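Local coordinates for protein 3-deoxy-d-manno-octulosonic-acid transferase (Acinetobacter baumannii, PDB 4BFC) that probably transfers Kdo from CMP-Kdo to the lipid A precursor of lipopolysaccharide, and is represented here by its CMP-Kdo-binding domain, at residues A[130-135]-A[148-153]; A[154-159]-A[204-209]. One frame throughout, in Å; residues are numbered along the deposited sequence. Where two conformers were deposited one is given.

Interaction 1 of 2, residues A[130-135]-A[148-153]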
loop_
_atom_site.group_PDB
_atom_site.type_symbol
_atom_site.label_atom_id
_atom_site.label_comp_id
_atom_site.label_asym_id
_atom_site.label_seq_id
_atom_site.Cartn_x
_atom_site.Cartn_y
_atom_site.Cartn_z
ATOM N N GLN A 130 -4.270 -7.431 -26.559
ATOM C CA GLN A 130 -4.374 -8.785 -27.131
ATOM C C GLN A 130 -4.049 -9.853 -26.093
ATOM O O GLN A 130 -4.683 -10.924 -26.077
ATOM C CB GLN A 130 -3.519 -8.985 -28.389
ATOM C CG GLN A 130 -4.206 -8.580 -29.669
ATOM C CD GLN A 130 -4.521 -7.123 -29.694
ATOM O OE1 GLN A 130 -3.639 -6.284 -30.008
ATOM N NE2 GLN A 130 -5.754 -6.782 -29.373
ATOM N N VAL A 131 -3.039 -9.561 -25.258
ATOM C CA VAL A 131 -2.688 -10.441 -24.155
ATOM C C VAL A 131 -2.202 -9.533 -23.026
ATOM O O VAL A 131 -1.768 -8.382 -23.265
ATOM C CB VAL A 131 -1.522 -11.459 -24.478
ATOM C CG1 VAL A 131 -1.924 -12.509 -25.536
ATOM C CG2 VAL A 131 -0.229 -10.749 -24.893
ATOM N N CYS A 132 -2.193 -10.094 -21.833
ATOM C CA CYS A 132 -1.673 -9.347 -20.715
ATOM C C CYS A 132 -0.939 -10.212 -19.697
ATOM O O CYS A 132 -0.977 -11.445 -19.734
ATOM C CB CYS A 132 -2.813 -8.531 -20.041
ATOM S SG CYS A 132 -3.840 -9.501 -18.919
ATOM N N PHE A 133 -0.188 -9.532 -18.850
ATOM C CA PHE A 133 0.414 -10.079 -17.655
ATOM C C PHE A 133 0.014 -9.198 -16.444
ATOM O O PHE A 133 0.163 -8.000 -16.487
ATOM C CB PHE A 133 1.927 -10.005 -17.811
ATOM C CG PHE A 133 2.725 -10.234 -16.540
ATOM C CD1 PHE A 133 2.940 -11.500 -15.962
ATOM C CD2 PHE A 133 3.158 -9.109 -15.796
ATOM C CE1 PHE A 133 3.674 -11.628 -14.769
ATOM C CE2 PHE A 133 3.880 -9.224 -14.592
ATOM C CZ PHE A 133 4.178 -10.524 -14.077
ATOM N N VAL A 134 -0.470 -9.850 -15.394
ATOM C CA VAL A 134 -0.876 -9.164 -14.143
ATOM C C VAL A 134 0.236 -9.315 -13.124
ATOM O O VAL A 134 0.574 -10.426 -12.677
ATOM C CB VAL A 134 -2.234 -9.671 -13.593
ATOM C CG1 VAL A 134 -2.544 -8.903 -12.260
ATOM C CG2 VAL A 134 -3.335 -9.406 -14.643
ATOM N N GLY A 135 0.787 -8.157 -12.770
ATOM C CA GLY A 135 2.018 -8.062 -11.964
ATOM C C GLY A 135 1.850 -8.194 -10.444
ATOM O O GLY A 135 0.822 -8.651 -9.880
ATOM N N LEU A 148 -9.397 -10.839 -12.290
ATOM C CA LEU A 148 -10.778 -10.903 -12.804
ATOM C C LEU A 148 -11.065 -9.850 -13.851
ATOM O O LEU A 148 -11.842 -10.070 -14.801
ATOM C CB LEU A 148 -11.747 -10.756 -11.592
ATOM C CG LEU A 148 -11.773 -11.953 -10.626
ATOM C CD1 LEU A 148 -12.699 -11.658 -9.432
ATOM C CD2 LEU A 148 -12.210 -13.183 -11.378
ATOM N N GLU A 149 -10.403 -8.684 -13.710
ATOM C CA GLU A 149 -10.650 -7.584 -14.624
ATOM C C GLU A 149 -10.274 -7.935 -16.093
ATOM O O GLU A 149 -11.143 -7.915 -16.974
ATOM C CB GLU A 149 -9.960 -6.320 -14.097
ATOM C CG GLU A 149 -10.394 -5.951 -12.675
ATOM C CD GLU A 149 -9.702 -4.726 -12.090
ATOM O OE1 GLU A 149 -8.458 -4.593 -12.175
ATOM O OE2 GLU A 149 -10.420 -3.866 -11.529
ATOM N N PRO A 150 -9.013 -8.393 -16.351
ATOM C CA PRO A 150 -8.761 -8.839 -17.742
ATOM C C PRO A 150 -9.582 -10.022 -18.217
ATOM O O PRO A 150 -9.927 -10.071 -19.390
ATOM C CB PRO A 150 -7.222 -9.116 -17.776
ATOM C CG PRO A 150 -6.866 -9.366 -16.350
ATOM C CD PRO A 150 -7.793 -8.483 -15.536
ATOM N N MET A 151 -9.968 -10.932 -17.320
ATOM C CA MET A 151 -10.743 -12.125 -17.655
ATOM C C MET A 151 -12.108 -11.712 -18.199
ATOM O O MET A 151 -12.625 -12.246 -19.170
ATOM C CB MET A 151 -10.964 -12.961 -16.380
ATOM C CG MET A 151 -9.763 -13.724 -15.819
ATOM S SD MET A 151 -9.246 -15.153 -16.809
ATOM C CE MET A 151 -7.761 -15.650 -15.993
ATOM N N VAL A 152 -12.690 -10.741 -17.517
ATOM C CA VAL A 152 -14.038 -10.266 -17.852
ATOM C C VAL A 152 -13.992 -9.567 -19.210
ATOM O O VAL A 152 -14.935 -9.641 -19.976
ATOM C CB VAL A 152 -14.488 -9.298 -16.705
ATOM C CG1 VAL A 152 -15.591 -8.319 -17.105
ATOM C CG2 VAL A 152 -14.882 -10.088 -15.457
ATOM N N LEU A 153 -12.856 -8.947 -19.530
ATOM C CA LEU A 153 -12.696 -8.268 -20.832
ATOM C C LEU A 153 -12.130 -9.142 -21.932
ATOM O O LEU A 153 -11.755 -8.656 -23.030
ATOM C CB LEU A 153 -11.899 -6.966 -20.686
ATOM C CG LEU A 153 -12.455 -5.834 -19.827
ATOM C CD1 LEU A 153 -11.321 -4.866 -19.477
ATOM C CD2 LEU A 153 -13.592 -5.078 -20.523
#
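The backbones of strand 131-134 and helix 148-152 come nearest at Cys132 and Pro150, whose CA atoms lie 7.7 Å apart, a distance bridged by side chains alone. Strand and helix are the first two elements of a beta-alpha-beta unit in a Rossmann-like domain, whose parallel sheet carries the helix against one of its faces. Cys132 and Val134, two residues apart on the strand, both point toward the helix, whereas Phe133 between them turns to the other face and packs on Trp192. Pro150 answers both with the rim of its ring. A proline suits this place: in the first turn of a helix its missing N-H costs no helical hydrogen bond, and the compact ring fits close to the sheet. Its CB lies 3.6 Å from Cys132 SG, and its CG stands 4.0 Å from the same sulfur. The thiol reaches it because chi1 (81°) places SG between the backbone N and the carbonyl carbon. Small and apolar, cysteine lets the helix sit near the strand. The contact is buried: Thr157 of the next strand touches all three residues, and Tyr126 of helix 122-128 packs on both Val134 and Pro150. Val134 meets the ring at about a right angle, bringing its CG2, the methyl beside the backbone N, to 3.9 Å from Pro150 CG.

Interaction 2 of 2, residues A[154-159]-A[204-209]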
loop_
_atom_site.group_PDB
_atom_site.type_symbol
_atom_site.label_atom_id
_atom_site.label_comp_id
_atom_site.label_asym_id
_atom_site.label_seq_id
_atom_site.Cartn_x
_atom_site.Cartn_y
_atom_site.Cartn_z
ATOM N N ASN A 154 -12.113 -10.455 -21.685
ATOM C CA ASN A 154 -11.747 -11.434 -22.674
ATOM C C ASN A 154 -10.278 -11.403 -23.124
ATOM O O ASN A 154 -9.937 -11.845 -24.219
ATOM C CB ASN A 154 -12.739 -11.377 -23.873
ATOM C CG ASN A 154 -14.179 -11.612 -23.423
ATOM O OD1 ASN A 154 -14.490 -12.674 -22.907
ATOM N ND2 ASN A 154 -15.042 -10.597 -23.563
ATOM N N VAL A 155 -9.401 -10.950 -22.222
ATOM C CA VAL A 155 -7.982 -10.873 -22.488
ATOM C C VAL A 155 -7.281 -12.113 -21.951
ATOM O O VAL A 155 -7.359 -12.372 -20.761
ATOM C CB VAL A 155 -7.307 -9.666 -21.818
ATOM C CG1 VAL A 155 -5.842 -9.612 -22.226
ATOM C CG2 VAL A 155 -8.021 -8.389 -22.206
ATOM N N PRO A 156 -6.578 -12.867 -22.817
ATOM C CA PRO A 156 -5.710 -13.933 -22.286
ATOM C C PRO A 156 -4.703 -13.417 -21.244
ATOM O O PRO A 156 -4.049 -12.394 -21.464
ATOM C CB PRO A 156 -5.005 -14.477 -23.512
ATOM C CG PRO A 156 -5.812 -14.016 -24.673
ATOM C CD PRO A 156 -6.487 -12.755 -24.285
ATOM N N THR A 157 -4.636 -14.080 -20.077
ATOM C CA THR A 157 -3.941 -13.516 -18.882
ATOM C C THR A 157 -2.825 -14.420 -18.356
ATOM O O THR A 157 -3.012 -15.639 -18.180
ATOM C CB THR A 157 -4.952 -13.205 -17.756
ATOM O OG1 THR A 157 -5.909 -12.266 -18.272
ATOM C CG2 THR A 157 -4.259 -12.576 -16.453
ATOM N N VAL A 158 -1.655 -13.846 -18.164
ATOM C CA VAL A 158 -0.521 -14.532 -17.548
ATOM C C VAL A 158 -0.239 -13.948 -16.178
ATOM O O VAL A 158 -0.323 -12.727 -16.014
ATOM C CB VAL A 158 0.742 -14.393 -18.441
ATOM C CG1 VAL A 158 1.946 -15.144 -17.877
ATOM C CG2 VAL A 158 0.457 -14.743 -19.929
ATOM N N VAL A 159 0.040 -14.792 -15.190
ATOM C CA VAL A 159 0.588 -14.358 -13.907
ATOM C C VAL A 159 1.863 -15.103 -13.582
ATOM O O VAL A 159 2.094 -16.198 -14.118
ATOM C CB VAL A 159 -0.449 -14.455 -12.725
ATOM C CG1 VAL A 159 -1.650 -13.561 -13.007
ATOM C CG2 VAL A 159 -0.859 -15.903 -12.470
ATOM N N GLN A 204 -9.864 -20.804 -27.134
ATOM C CA GLN A 204 -10.189 -21.810 -26.096
ATOM C C GLN A 204 -9.881 -21.324 -24.659
ATOM O O GLN A 204 -10.660 -21.588 -23.732
ATOM C CB GLN A 204 -9.518 -23.164 -26.408
ATOM C CG GLN A 204 -9.223 -24.070 -25.202
ATOM C CD GLN A 204 -10.417 -24.903 -24.720
ATOM O OE1 GLN A 204 -11.566 -24.707 -25.159
ATOM N NE2 GLN A 204 -10.148 -25.842 -23.792
ATOM N N LEU A 205 -8.784 -20.581 -24.476
ATOM C CA LEU A 205 -8.469 -20.029 -23.133
ATOM C C LEU A 205 -9.567 -19.048 -22.648
ATOM O O LEU A 205 -10.033 -19.116 -21.481
ATOM C CB LEU A 205 -7.105 -19.321 -23.146
ATOM C CG LEU A 205 -6.362 -18.903 -21.895
ATOM C CD1 LEU A 205 -5.963 -20.070 -21.019
ATOM C CD2 LEU A 205 -5.147 -18.165 -22.427
ATOM N N VAL A 206 -9.962 -18.131 -23.543
ATOM C CA VAL A 206 -10.989 -17.121 -23.241
ATOM C C VAL A 206 -12.322 -17.828 -22.947
ATOM O O VAL A 206 -13.055 -17.438 -22.037
ATOM C CB VAL A 206 -11.074 -16.047 -24.358
ATOM C CG1 VAL A 206 -12.232 -15.066 -24.181
ATOM C CG2 VAL A 206 -9.770 -15.244 -24.424
ATOM N N ALA A 207 -12.610 -18.895 -23.699
ATOM C CA ALA A 207 -13.776 -19.755 -23.430
ATOM C C ALA A 207 -13.783 -20.391 -22.023
ATOM O O ALA A 207 -14.792 -20.324 -21.323
ATOM C CB ALA A 207 -13.938 -20.812 -24.539
ATOM N N GLN A 208 -12.661 -20.974 -21.600
ATOM C CA GLN A 208 -12.561 -21.599 -20.307
ATOM C C GLN A 208 -12.682 -20.557 -19.204
ATOM O O GLN A 208 -13.253 -20.842 -18.139
ATOM C CB GLN A 208 -11.229 -22.321 -20.137
ATOM C CG GLN A 208 -11.057 -23.602 -20.927
ATOM C CD GLN A 208 -12.185 -24.568 -20.650
ATOM O OE1 GLN A 208 -12.995 -24.829 -21.524
ATOM N NE2 GLN A 208 -12.279 -25.060 -19.406
ATOM N N ALA A 209 -12.100 -19.363 -19.426
ATOM C CA ALA A 209 -12.233 -18.255 -18.467
ATOM C C ALA A 209 -13.684 -17.856 -18.253
ATOM O O ALA A 209 -14.155 -17.750 -17.099
ATOM C CB ALA A 209 -11.434 -17.031 -18.960
#
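Val206 on helix 199-214 lies against Asn154 and Pro156, where the chain leaves one helix and enters the next strand of a Rossmann-like beta-alpha-beta unit. Asn154 is the C-prime residue of a Schellman motif that ends helix 148-152: Val155 N turns back to Pro150 O, and Asn154 N to Met151 O. This turn needs a positive phi (67°), which asparagine tolerates better than most residues. The contact rests on packing, and Val206 divides the work between its two methyl groups. CG1, anti to the backbone N (chi1 173°), reaches the asparagine side chain, lying 3.7 Å from Asn154 CB and 3.5 Å from Asn154 OD1; the two side chains cross at about a right angle. CG2, beside the backbone N, faces the main chain instead and comes to 3.4 Å from Asn154 O. It also borders the Pro156 ring, 4.1 Å from Pro156 CD. A branched valine therefore suits a helix face that must follow both a turn and a proline. Pro156, whose ring fixes phi near -55°, leads in a polyproline-like conformation into strand 157-159, and its buried ring offers an apolar surface to the helix. Just beyond it, Thr157 OG1 donates a hydrogen bond to Val155 O, approaching from above the carbonyl plane. Leu205, the residue before Val206, completes the packing: it also touches Leu180 of strand 180-181, and sets its CD2 methyl 3.8 Å from Pro156 CB.

How the interactions relate
From the N terminus, the chain runs along strand 131-134, passes through a loop of twelve residues and enters helix 148-152, where interaction 1 closes that loop. Interaction 2 opens at once, at Asn154, so the two contacts stand in series and neither nest nor cross. Its loop is much longer: 44 residues, with strand 180-181, two whole helices and the start of helix 199-214 within it. The two contacts meet in the sheet, where Val134 N to Val158 O and Cys132 O to Val158 N, each 2.9 Å, pair the neighbouring parallel strands. Interaction 1 fixes helix 148-152 against strand 131-134, and interaction 2 brings helix 199-214 onto the connection that leads from that helix into strand 157-159.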